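Local coordinates for protein heat shock protease HtrA (Thermotoga maritima, PDB 1L1J) that probably acts as an ATP-independent serine endopeptidase of the heat-shock response, represented here by its trypsin-like protease domain, at residues A12-A16 against F117-E121; D21-T25 against R52-S56; F30-F35 against H74-A79; Y92-I97 against V107-K111; Y167-L171 against A200-P204. All blocks are in the same frame, centred on the assembly; numbering follows the deposited sequence.

Contact 1 (A12-A16 against F117-E121)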
# COMPACT_ATOMS: atom_id res chain seq x y z
N ALA A 12 -16.05 -1.44 5.12
CA ALA A 12 -15.90 -2.83 4.71
C ALA A 12 -14.47 -3.28 4.47
O ALA A 12 -14.14 -4.42 4.77
CB ALA A 12 -16.72 -3.09 3.45
N CYS A 13 -13.62 -2.41 3.95
CA CYS A 13 -12.25 -2.81 3.65
C CYS A 13 -11.18 -2.38 4.64
O CYS A 13 -10.06 -2.90 4.62
CB CYS A 13 -11.89 -2.31 2.26
SG CYS A 13 -13.17 -2.69 1.03
N ALA A 14 -11.52 -1.46 5.53
CA ALA A 14 -10.55 -0.98 6.52
C ALA A 14 -9.92 -2.07 7.39
O ALA A 14 -8.69 -2.12 7.56
CB ALA A 14 -11.21 0.07 7.41
N PRO A 15 -10.73 -2.97 7.96
CA PRO A 15 -10.19 -4.03 8.82
C PRO A 15 -9.20 -4.97 8.15
O PRO A 15 -8.62 -5.82 8.82
CB PRO A 15 -11.44 -4.73 9.31
CG PRO A 15 -12.33 -4.65 8.15
CD PRO A 15 -12.16 -3.21 7.71
N ALA A 16 -8.98 -4.82 6.85
CA ALA A 16 -8.04 -5.68 6.14
C ALA A 16 -6.78 -4.91 5.72
O ALA A 16 -5.86 -5.49 5.12
CB ALA A 16 -8.71 -6.30 4.92
N PHE A 117 -8.04 -14.53 8.42
CA PHE A 117 -8.19 -13.08 8.44
C PHE A 117 -9.17 -12.54 7.41
O PHE A 117 -9.64 -13.27 6.53
CB PHE A 117 -6.83 -12.44 8.17
CG PHE A 117 -5.75 -12.92 9.08
CD1 PHE A 117 -5.66 -12.46 10.39
CD2 PHE A 117 -4.79 -13.82 8.62
CE1 PHE A 117 -4.64 -12.89 11.23
CE2 PHE A 117 -3.77 -14.26 9.46
CZ PHE A 117 -3.69 -13.80 10.77
N PRO A 118 -9.51 -11.24 7.52
CA PRO A 118 -10.42 -10.60 6.57
C PRO A 118 -9.57 -10.26 5.35
O PRO A 118 -8.37 -10.01 5.48
CB PRO A 118 -10.89 -9.36 7.33
CG PRO A 118 -9.69 -9.02 8.18
CD PRO A 118 -9.28 -10.38 8.70
N TYR A 119 -10.18 -10.24 4.17
CA TYR A 119 -9.40 -9.95 2.98
C TYR A 119 -10.16 -9.19 1.91
O TYR A 119 -11.39 -9.22 1.86
CB TYR A 119 -8.90 -11.26 2.37
CG TYR A 119 -10.03 -12.16 1.96
CD1 TYR A 119 -10.29 -12.41 0.61
CD2 TYR A 119 -10.88 -12.72 2.92
CE1 TYR A 119 -11.37 -13.21 0.22
CE2 TYR A 119 -11.97 -13.52 2.54
CZ TYR A 119 -12.20 -13.76 1.19
OH TYR A 119 -13.27 -14.55 0.81
N LEU A 120 -9.40 -8.52 1.05
CA LEU A 120 -9.96 -7.75 -0.06
C LEU A 120 -9.96 -8.60 -1.32
O LEU A 120 -9.21 -9.56 -1.43
CB LEU A 120 -9.14 -6.48 -0.29
CG LEU A 120 -9.18 -5.29 0.68
CD1 LEU A 120 -10.30 -5.48 1.69
CD2 LEU A 120 -7.84 -5.14 1.38
N GLU A 121 -10.81 -8.25 -2.28
CA GLU A 121 -10.87 -8.99 -3.53
C GLU A 121 -10.29 -8.14 -4.65
O GLU A 121 -10.34 -6.91 -4.60
CB GLU A 121 -12.31 -9.36 -3.85
CG GLU A 121 -13.01 -10.09 -2.71
CD GLU A 121 -14.36 -10.64 -3.12
OE1 GLU A 121 -15.22 -9.85 -3.59
OE2 GLU A 121 -14.56 -11.87 -2.98

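Contact 2 (D21-T25 against R52-S56)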
# COMPACT_ATOMS: atom_id res chain seq x y z
N ASP A 21 5.89 -2.02 9.88
CA ASP A 21 7.06 -1.38 10.48
C ASP A 21 8.23 -2.34 10.53
O ASP A 21 8.09 -3.49 10.95
CB ASP A 21 6.71 -0.84 11.89
CG ASP A 21 5.92 -1.84 12.74
OD1 ASP A 21 4.92 -2.41 12.25
OD2 ASP A 21 6.29 -2.05 13.92
N VAL A 22 9.39 -1.86 10.09
CA VAL A 22 10.62 -2.64 10.04
C VAL A 22 11.74 -1.95 10.82
O VAL A 22 12.17 -0.85 10.45
CB VAL A 22 11.06 -2.82 8.56
CG1 VAL A 22 12.41 -3.53 8.48
CG2 VAL A 22 9.99 -3.59 7.81
N VAL A 23 12.21 -2.59 11.89
CA VAL A 23 13.26 -2.01 12.73
C VAL A 23 14.60 -1.86 11.99
O VAL A 23 14.83 -2.51 10.97
CB VAL A 23 13.49 -2.87 14.00
CG1 VAL A 23 14.59 -2.25 14.86
CG2 VAL A 23 12.20 -2.96 14.80
N LYS A 24 15.47 -0.99 12.50
CA LYS A 24 16.75 -0.76 11.86
C LYS A 24 17.81 -1.77 12.30
O LYS A 24 17.58 -2.58 13.21
CB LYS A 24 17.25 0.65 12.12
CG LYS A 24 18.35 1.08 11.16
CD LYS A 24 19.01 2.36 11.61
CE LYS A 24 19.66 2.20 12.99
NZ LYS A 24 20.79 1.22 13.03
N THR A 25 18.97 -1.72 11.63
CA THR A 25 20.10 -2.61 11.89
C THR A 25 19.76 -4.03 11.44
O THR A 25 18.55 -4.34 11.32
CB THR A 25 20.46 -2.66 13.40
OG1 THR A 25 20.45 -1.33 13.95
CG2 THR A 25 21.86 -3.27 13.60
N ARG A 52 15.99 6.51 14.56
CA ARG A 52 16.91 5.49 15.05
C ARG A 52 16.28 4.09 15.00
O ARG A 52 16.87 3.16 14.44
CB ARG A 52 17.36 5.83 16.48
CG ARG A 52 18.88 5.99 16.64
CD ARG A 52 19.23 6.62 18.00
NE ARG A 52 20.27 5.89 18.73
CZ ARG A 52 21.59 6.02 18.54
NH1 ARG A 52 22.06 6.86 17.63
NH2 ARG A 52 22.43 5.30 19.28
N GLN A 53 15.07 3.94 15.54
CA GLN A 53 14.40 2.64 15.58
C GLN A 53 13.72 2.10 14.32
O GLN A 53 13.66 0.88 14.14
CB GLN A 53 13.37 2.63 16.72
CG GLN A 53 13.97 2.88 18.11
CD GLN A 53 12.97 2.63 19.24
OE1 GLN A 53 12.60 1.49 19.52
NE2 GLN A 53 12.54 3.71 19.89
N VAL A 54 13.20 2.97 13.46
CA VAL A 54 12.49 2.50 12.27
C VAL A 54 13.23 2.61 10.94
O VAL A 54 13.98 3.55 10.70
CB VAL A 54 11.12 3.22 12.13
CG1 VAL A 54 10.32 2.62 10.98
CG2 VAL A 54 10.34 3.09 13.42
N ALA A 55 13.01 1.62 10.08
CA ALA A 55 13.67 1.59 8.79
C ALA A 55 12.66 1.89 7.70
O ALA A 55 12.97 2.53 6.69
CB ALA A 55 14.30 0.22 8.56
N SER A 56 11.43 1.43 7.92
CA SER A 56 10.34 1.64 6.99
C SER A 56 8.97 1.48 7.63
O SER A 56 8.72 0.55 8.41
CB SER A 56 10.45 0.70 5.80
OG SER A 56 10.91 1.40 4.65

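Contact 3 (F30-F35 against H74-A79)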
# COMPACT_ATOMS: atom_id res chain seq x y z
N PHE A 30 16.05 0.41 2.49
CA PHE A 30 14.73 0.95 2.17
C PHE A 30 14.51 2.28 2.89
O PHE A 30 13.38 2.74 3.06
CB PHE A 30 13.64 -0.05 2.59
CG PHE A 30 14.06 -0.98 3.70
CD1 PHE A 30 14.56 -0.47 4.90
CD2 PHE A 30 13.99 -2.36 3.54
CE1 PHE A 30 14.98 -1.33 5.92
CE2 PHE A 30 14.41 -3.22 4.55
CZ PHE A 30 14.91 -2.71 5.74
N PHE A 31 15.62 2.89 3.30
CA PHE A 31 15.58 4.16 4.00
C PHE A 31 15.69 5.30 2.99
O PHE A 31 16.63 6.10 3.07
CB PHE A 31 16.74 4.24 5.00
CG PHE A 31 16.47 5.12 6.20
CD1 PHE A 31 16.22 4.56 7.45
CD2 PHE A 31 16.46 6.52 6.08
CE1 PHE A 31 15.96 5.37 8.57
CE2 PHE A 31 16.21 7.34 7.18
CZ PHE A 31 15.95 6.76 8.43
N ASP A 32 14.77 5.38 2.03
CA ASP A 32 14.83 6.48 1.07
C ASP A 32 14.35 7.74 1.77
O ASP A 32 13.15 7.90 2.05
CB ASP A 32 13.97 6.19 -0.17
CG ASP A 32 13.93 7.37 -1.14
OD1 ASP A 32 14.97 8.05 -1.34
OD2 ASP A 32 12.85 7.63 -1.73
N PRO A 33 15.28 8.66 2.06
CA PRO A 33 15.11 9.96 2.73
C PRO A 33 13.81 10.72 2.49
O PRO A 33 13.39 11.53 3.32
CB PRO A 33 16.35 10.76 2.29
CG PRO A 33 16.86 10.02 1.07
CD PRO A 33 16.62 8.59 1.45
N TYR A 34 13.16 10.47 1.36
CA TYR A 34 11.91 11.15 1.07
C TYR A 34 10.85 10.67 2.07
O TYR A 34 10.19 11.48 2.74
CB TYR A 34 11.44 10.87 -0.36
CG TYR A 34 10.38 11.84 -0.86
CD1 TYR A 34 10.74 13.10 -1.34
CD2 TYR A 34 9.02 11.54 -0.75
CE1 TYR A 34 9.78 14.05 -1.70
CE2 TYR A 34 8.05 12.48 -1.10
CZ TYR A 34 8.44 13.73 -1.57
OH TYR A 34 7.49 14.68 -1.88
N PHE A 35 10.73 9.35 2.19
CA PHE A 35 9.75 8.69 3.06
C PHE A 35 9.87 8.96 4.56
O PHE A 35 8.87 9.14 5.25
CB PHE A 35 9.78 7.18 2.79
CG PHE A 35 9.43 6.80 1.38
CD1 PHE A 35 10.09 7.39 0.30
CD2 PHE A 35 8.45 5.85 1.12
CE1 PHE A 35 9.78 7.04 -1.02
CE2 PHE A 35 8.13 5.49 -0.19
CZ PHE A 35 8.81 6.09 -1.26
N HIS A 74 9.35 -1.22 -1.94
CA HIS A 74 10.20 -0.24 -1.28
C HIS A 74 9.87 -0.20 0.20
O HIS A 74 10.72 0.12 1.03
CB HIS A 74 10.04 1.16 -1.91
CG HIS A 74 8.69 1.79 -1.67
ND1 HIS A 74 7.85 2.16 -2.70
CD2 HIS A 74 8.06 2.15 -0.53
CE1 HIS A 74 6.77 2.72 -2.21
NE2 HIS A 74 6.87 2.73 -0.89
N VAL A 75 8.64 -0.53 0.55
CA VAL A 75 8.25 -0.52 1.95
C VAL A 75 9.02 -1.64 2.63
O VAL A 75 10.03 -1.39 3.28
CB VAL A 75 6.71 -0.71 2.11
CG1 VAL A 75 6.33 -0.90 3.57
CG2 VAL A 75 6.00 0.52 1.56
N VAL A 76 8.56 -2.88 2.46
CA VAL A 76 9.21 -4.05 3.06
C VAL A 76 10.59 -4.32 2.47
O VAL A 76 11.55 -4.52 3.20
CB VAL A 76 8.34 -5.32 2.89
CG1 VAL A 76 9.14 -6.56 3.23
CG2 VAL A 76 7.11 -5.23 3.79
N GLY A 77 10.68 -4.33 1.14
CA GLY A 77 11.95 -4.57 0.49
C GLY A 77 12.69 -5.77 1.06
O GLY A 77 12.08 -6.67 1.64
N GLY A 78 14.01 -5.80 0.89
CA GLY A 78 14.78 -6.90 1.44
C GLY A 78 14.78 -6.76 2.95
O GLY A 78 15.68 -6.13 3.51
N ALA A 79 13.78 -7.33 3.61
CA ALA A 79 13.67 -7.21 5.07
C ALA A 79 13.80 -8.50 5.87
O ALA A 79 13.35 -9.57 5.46
CB ALA A 79 12.37 -6.51 5.43

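Contact 4 (Y92-I97 against V107-K111)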
# COMPACT_ATOMS: atom_id res chain seq x y z
N TYR A 92 1.78 -8.89 14.48
CA TYR A 92 2.28 -10.13 13.89
C TYR A 92 3.66 -10.00 13.28
O TYR A 92 4.24 -8.91 13.18
CB TYR A 92 1.35 -10.63 12.79
CG TYR A 92 -0.09 -10.79 13.19
CD1 TYR A 92 -0.88 -9.68 13.46
CD2 TYR A 92 -0.65 -12.05 13.34
CE1 TYR A 92 -2.19 -9.81 13.86
CE2 TYR A 92 -1.98 -12.21 13.74
CZ TYR A 92 -2.74 -11.08 14.00
OH TYR A 92 -4.04 -11.21 14.43
N ASP A 93 4.17 -11.15 12.85
CA ASP A 93 5.47 -11.23 12.21
C ASP A 93 5.20 -11.81 10.84
O ASP A 93 4.58 -12.86 10.71
CB ASP A 93 6.41 -12.15 12.99
CG ASP A 93 7.12 -11.42 14.12
OD1 ASP A 93 8.17 -10.78 13.85
OD2 ASP A 93 6.62 -11.49 15.26
N ALA A 94 5.65 -11.09 9.82
CA ALA A 94 5.44 -11.51 8.44
C ALA A 94 6.68 -12.14 7.85
O ALA A 94 7.81 -11.80 8.21
CB ALA A 94 5.04 -10.32 7.61
N GLU A 95 6.46 -13.05 6.91
CA GLU A 95 7.56 -13.72 6.24
C GLU A 95 7.64 -13.26 4.80
O GLU A 95 6.70 -13.46 4.03
CB GLU A 95 7.35 -15.22 6.28
CG GLU A 95 8.62 -16.00 6.05
CD GLU A 95 8.37 -17.48 5.97
OE1 GLU A 95 9.31 -18.25 6.23
OE2 GLU A 95 7.22 -17.86 5.64
N TYR A 96 8.76 -12.66 4.42
CA TYR A 96 8.93 -12.18 3.05
C TYR A 96 8.82 -13.28 1.99
O TYR A 96 9.82 -13.90 1.62
CB TYR A 96 10.28 -11.49 2.91
CG TYR A 96 10.51 -10.95 1.52
CD1 TYR A 96 10.07 -9.67 1.16
CD2 TYR A 96 11.16 -11.71 0.56
CE1 TYR A 96 10.28 -9.18 -0.13
CE2 TYR A 96 11.38 -11.23 -0.73
CZ TYR A 96 10.94 -9.96 -1.07
OH TYR A 96 11.17 -9.49 -2.34
N ILE A 97 7.60 -13.51 1.51
CA ILE A 97 7.31 -14.52 0.49
C ILE A 97 8.08 -14.29 -0.82
O ILE A 97 8.62 -15.22 -1.41
CB ILE A 97 5.81 -14.50 0.13
CG1 ILE A 97 4.96 -14.66 1.39
CG2 ILE A 97 5.51 -15.57 -0.90
CD1 ILE A 97 5.16 -15.97 2.11
N VAL A 107 4.85 -9.39 -1.59
CA VAL A 107 3.90 -10.15 -0.80
C VAL A 107 4.50 -10.62 0.52
O VAL A 107 5.68 -10.98 0.61
CB VAL A 107 3.36 -11.36 -1.59
CG1 VAL A 107 4.49 -12.33 -1.91
CG2 VAL A 107 2.25 -12.04 -0.81
N ILE A 108 3.66 -10.61 1.55
CA ILE A 108 4.06 -10.97 2.90
C ILE A 108 3.09 -12.01 3.46
O ILE A 108 2.02 -12.21 2.89
CB ILE A 108 4.10 -9.69 3.75
CG1 ILE A 108 5.55 -9.34 4.07
CG2 ILE A 108 3.20 -9.82 4.98
CD1 ILE A 108 6.37 -9.06 2.84
N LYS A 109 3.47 -12.66 4.56
CA LYS A 109 2.63 -13.70 5.16
C LYS A 109 2.61 -13.70 6.70
O LYS A 109 3.65 -13.72 7.36
CB LYS A 109 3.08 -15.07 4.64
CG LYS A 109 2.26 -16.25 5.15
CD LYS A 109 0.82 -16.16 4.71
CE LYS A 109 0.06 -17.43 5.07
NZ LYS A 109 0.05 -17.71 6.54
N ILE A 110 1.39 -13.69 7.24
CA ILE A 110 1.16 -13.69 8.68
C ILE A 110 0.52 -15.00 9.17
O ILE A 110 -0.47 -15.48 8.62
CB ILE A 110 0.28 -12.49 9.07
CG1 ILE A 110 1.17 -11.35 9.55
CG2 ILE A 110 -0.70 -12.86 10.15
CD1 ILE A 110 2.13 -10.88 8.52
N LYS A 111 1.11 -15.56 10.22
CA LYS A 111 0.63 -16.80 10.80
C LYS A 111 -0.81 -16.66 11.32
O LYS A 111 -1.12 -15.74 12.08
CB LYS A 111 1.56 -17.22 11.94
CG LYS A 111 3.00 -16.69 11.81
CD LYS A 111 3.94 -17.37 12.80
CE LYS A 111 5.27 -16.62 12.95
NZ LYS A 111 5.12 -15.37 13.75
O HOH W 1 3.00 -13.74 12.43

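Contact 5 (Y167-L171 against A200-P204)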
# COMPACT_ATOMS: atom_id res chain seq x y z
N TYR A 167 12.44 4.14 -14.68
CA TYR A 167 11.11 4.63 -14.97
C TYR A 167 10.09 3.86 -14.14
O TYR A 167 10.27 2.67 -13.85
CB TYR A 167 10.75 4.40 -16.44
CG TYR A 167 11.30 5.37 -17.48
CD1 TYR A 167 12.65 5.32 -17.87
CD2 TYR A 167 10.47 6.29 -18.12
CE1 TYR A 167 13.13 6.15 -18.88
CE2 TYR A 167 10.95 7.12 -19.12
CZ TYR A 167 12.27 7.04 -19.50
OH TYR A 167 12.72 7.84 -20.52
N TYR A 168 9.03 4.55 -13.74
CA TYR A 168 7.94 3.90 -13.03
C TYR A 168 7.07 3.65 -14.26
O TYR A 168 6.91 4.57 -15.06
CB TYR A 168 7.24 4.87 -12.06
CG TYR A 168 8.12 5.36 -10.92
CD1 TYR A 168 8.50 6.70 -10.82
CD2 TYR A 168 8.57 4.49 -9.95
CE1 TYR A 168 9.31 7.15 -9.80
CE2 TYR A 168 9.39 4.92 -8.92
CZ TYR A 168 9.76 6.26 -8.84
OH TYR A 168 10.56 6.69 -7.80
N VAL A 169 6.55 2.44 -14.44
CA VAL A 169 5.73 2.18 -15.64
C VAL A 169 4.50 1.28 -15.44
O VAL A 169 4.50 0.37 -14.62
CB VAL A 169 6.59 1.59 -16.80
CG1 VAL A 169 8.04 2.07 -16.70
CG2 VAL A 169 6.51 0.08 -16.81
N GLY A 170 3.46 1.56 -16.22
CA GLY A 170 2.22 0.80 -16.15
C GLY A 170 1.30 1.26 -15.03
O GLY A 170 0.33 0.59 -14.69
N LEU A 171 1.58 2.44 -14.49
CA LEU A 171 0.82 2.97 -13.36
C LEU A 171 -0.55 3.59 -13.62
O LEU A 171 -0.81 4.18 -14.67
CB LEU A 171 1.68 4.01 -12.63
CG LEU A 171 3.07 3.52 -12.21
CD1 LEU A 171 3.87 4.70 -11.67
CD2 LEU A 171 2.94 2.41 -11.17
N ALA A 200 3.86 5.24 -3.50
CA ALA A 200 4.44 6.55 -3.34
C ALA A 200 5.86 6.71 -3.88
O ALA A 200 6.35 7.83 -3.91
CB ALA A 200 4.41 6.95 -1.88
N ILE A 201 6.54 5.63 -4.29
CA ILE A 201 7.90 5.81 -4.81
C ILE A 201 7.93 7.10 -5.64
O ILE A 201 8.90 7.86 -5.60
CB ILE A 201 8.43 4.62 -5.69
CG1 ILE A 201 7.27 3.87 -6.35
CG2 ILE A 201 9.32 3.71 -4.85
CD1 ILE A 201 7.71 2.73 -7.30
N VAL A 202 6.84 7.35 -6.37
CA VAL A 202 6.74 8.57 -7.15
C VAL A 202 6.51 9.63 -6.07
O VAL A 202 5.40 10.14 -5.90
CB VAL A 202 5.54 8.54 -8.11
CG1 VAL A 202 5.62 9.74 -9.05
CG2 VAL A 202 5.54 7.26 -8.90
N ASN A 203 7.59 9.89 -5.34
CA ASN A 203 7.67 10.84 -4.23
C ASN A 203 6.38 11.54 -3.76
O ASN A 203 5.89 11.26 -2.66
CB ASN A 203 8.78 11.85 -4.55
CG ASN A 203 10.10 11.17 -4.88
OD1 ASN A 203 10.17 10.34 -5.78
ND2 ASN A 203 11.15 11.53 -4.15
N PRO A 204 5.79 12.44 -4.58
CA PRO A 204 6.16 12.92 -5.92
C PRO A 204 7.12 14.13 -6.00
O PRO A 204 7.47 14.58 -7.10
CB PRO A 204 4.80 13.21 -6.55
CG PRO A 204 4.02 13.74 -5.41
CD PRO A 204 4.40 12.82 -4.27

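Contact 1 (A12-A16 against F117-E121)
Leu-120, on an extended loop, packs its methyls against Cys-13 and Ala-16 at the turn after helix 5-13. Its CB stays with its own segment and only starts the approach: CG lies anti to the carbonyl carbon (chi1 -72°), which turns the branch toward the helix end. Leu-120 CG itself comes within 4.4 Å of Ala-16 CB, and the two methyls then share the work. Leu-120 CD1 slots between two partners, 3.6 Å from Cys-13 CB and 3.7 Å from Ala-16 CB, while the Cys-13 SG stands a little further off. Leu-120 CD2 approaches the same Ala-16 CB, at 3.8 Å, so the alanine methyl sits against the fork of the leucine. A second patch lies upstream, where Pro-118 meets the end of the turn. Pro-118 CG packs 3.4 Å from Pro-15 O, and Pro-118 O faces Ala-16 CB at 3.8 Å. The turn is closed by its own bond from Ala-16 N to Cys-13 O, of 3.1 Å. The two segments also share a backbone neighbour, for both Ala-16 and Leu-120 hydrogen-bond to Ile-62 of strand 54-64, and the Leu-120 side chain reaches Phe-61 as well. The contact thus seats the junction of helix 5-13 and strand 17-23 on the connection leading into strand 121-122, well away from the predicted catalytic residues. Here backbone bonding goes to a neighbouring strand, 54-64, while the segments themselves meet through the apolar fit of methyls and a proline ring.

Contact 2 (D21-T25 against R52-S56)
Val-22 O is the acceptor on which this corner turns, taking two backbone N-H groups of consecutive residues, Ala-55 and Ser-56. The first bond is short, 2.6 Å from Ala-55 N to Val-22 O, and the donor arrives nearly along the C=O axis (170° at the oxygen); the second, from Ser-56 N, is weak. Two residues facing one make this a classic beta bulge, and Val-22 N answers with a 3.0 Å bond to Ser-56 O. One step on, Val-23 and Val-54 form an antiparallel non-hydrogen-bonded pair whose side chains diverge. Beyond it Lys-24 N donates to Gln-53 O at 3.1 Å, from 49° above the carbonyl plane. Gln-53 O also receives the Val-23 CA-H, and Val-23 CG1 lies 3.3 Å from it. Lys-24 then curls over the end of the short helix: CG is anti to the backbone N (chi1 -163°), and bends at chi3 and chi4 bring CE back to 3.3 Å from Arg-52 O, leaving NZ to bond Thr-25 OG1 at 2.7 Å. An alanine in place of Lys-24, stripped of the chain beyond CB, would probably leave Arg-52 O less covered and Thr-25 OG1 without its ammonium partner. On the inner side Val-22 and Ala-55 both pack on Phe-30. The contact joins the end of strand 17-23 to the place where helix 50-53 gives way to strand 54-64, with strand 83-85 flanking the other edge of strand 17-23 through Asp-21 and Thr-83.

Contact 3 (F30-F35 against H74-A79)
Phe-35 and His-74 meet as a T-shaped pair, the phenyl edge directed at one face of the imidazole. Their planes are inclined by 70° and their centroids lie 4.7 Å apart, with CE2 of Phe-35 the foremost atom, nearest to His-74 NE2. The histidine is placed for this by its first torsion: CG stands between the backbone N and the carbonyl carbon (chi1 68°), carrying the ring off the helix toward the phenylalanine. Its other nitrogen, ND1, is hydrogen-bonded to Asp-104 OD1, and its side chain touches Ser-183, as expected of the predicted charge-relay histidine. Phe-30 is oriented quite differently and lies along the backbone that leaves the histidine's helix. Its CB is 3.3 Å from His-74 O, CD2 is 3.3 Å from Val-76 O, and CE2 is 3.3 Å from Gly-78 O, so the side chain packs obliquely along a run of carbonyl oxygens. Gly-77 CA lies at the edge of this ring, and Ala-79 CB closes the row 4.0 Å from Phe-30 CE2. Phe-30 and Phe-35 belong to the segment between strands 17-23 and 54-64, probably the counterpart of the LA loop of other HtrA proteases. The first turn of helix 33-42 thus lies beside the predicted active site, through Phe-35, and helix 73-76 is held between it and strand 17-23, where Val-75 and Val-76 pack on Ile-20.

Contact 4 (Y92-I97 against V107-K111)
Tyr-92 holds CG anti to its carbonyl carbon (chi1 -54°), which swings the ring across Ile-110 at about a right angle. In the trypsin-like fold this places the contact in the N-terminal beta barrel, between strand 91-93 with the chain that follows it and strand 105-109 with its continuation; as these lie far apart in the sheet order, their meeting helps to close the barrel. The ring atom CD2 of Tyr-92 lies 3.3 Å from Ile-110 CG2, its CB rests on Ile-110 CG1, and the ring meets Lys-111 O at its edge. Further along, the one firm backbone bond runs from Glu-95 N to Lys-109 O, 2.9 Å long and on a carbonyl lone pair. Ala-94 CA also leans on that oxygen, while its methyl faces Ile-108 CG2. Ile-97 lays CB over Val-107 CG1 at 3.3 Å and extends CD1 to Lys-109 CB, obliquely in both cases; a weak bond also joins Ile-97 N to Val-107 O. Tyr-92 OH is hydrogen-bonded to Ser-90 OG, so a leucine in its place would probably leave that serine without its phenol partner and Ile-110 with less cover. Tyr-92 and Ile-110 also meet Phe-117. Asp-93 OD2 and Lys-111 NZ are 4.4 Å apart, beyond a salt bridge; instead one water takes bonds from Asp-93 N at 2.9 Å and from Lys-111 NZ at 3.0 Å.

Contact 5 (Y167-L171 against A200-P204)
The loop beside the predicted catalytic triad is backed by Tyr-168, whose ring packs against the side chains of Ile-201 and Val-202. Ala-200 N at the start of the loop hydrogen-bonds to Ser-183 OG, and the Ile-201 side chain touches both His-74 and Asp-104, so this is the second shell of the predicted active site. The loop is probably the counterpart of the specificity loop L2 of HtrA proteases. With its ring beside the backbone N (chi1 -65°), Tyr-168 points from the strand to the loop. Val-202 CG2 lies over one face in a CH-pi contact, 3.8 Å from the centroid of the Tyr-168 ring and 21° off the normal, offset toward CD1. Ile-201 comes obliquely at the CD2 and CE2 side, where its CD1 is 3.2 Å from Tyr-168 CE2 and its CB 3.4 Å from the same atom. Tyr-168 OH lies 3.0 Å from Ile-201 O. Beside the ring, Leu-171 CD1 adds a looser touch on Val-202 CG2 at 4.1 Å. Leu-171 forms a G1 bulge with Gly-170 opposite Arg-157 of strand 146-160, and Phe-212 backs both Leu-171 and Val-202. The fine detail of the loop backbone is doubtful in the model. The chemistry of the contact is largely apolar: the buried ring packs on the two residues after Ala-200, next to the predicted catalytic residues.

Along the chain, contact 1 spans contacts 2, 3 and 4, since residues 12-16 and 117-121 bracket the N-terminal part of the domain, whereas contact 5 follows later, joining a strand of the mixed sheet to a loop. Contacts 2 and 3 interleave, with centres about 10 Å apart, and touch where Ala-55 meets Phe-30. Contact 3 acts as the hub: it also reaches contact 4 through Val-76 and contact 5 through His-74 against Ile-201, its centre about 14 Å from that of contact 5. Contact 1 reaches only contact 4, by Phe-117. Contacts 2 and 4 share the antiparallel sheet. The predicted triad thus lies where the two sheets' loops converge, as in trypsin-like proteases.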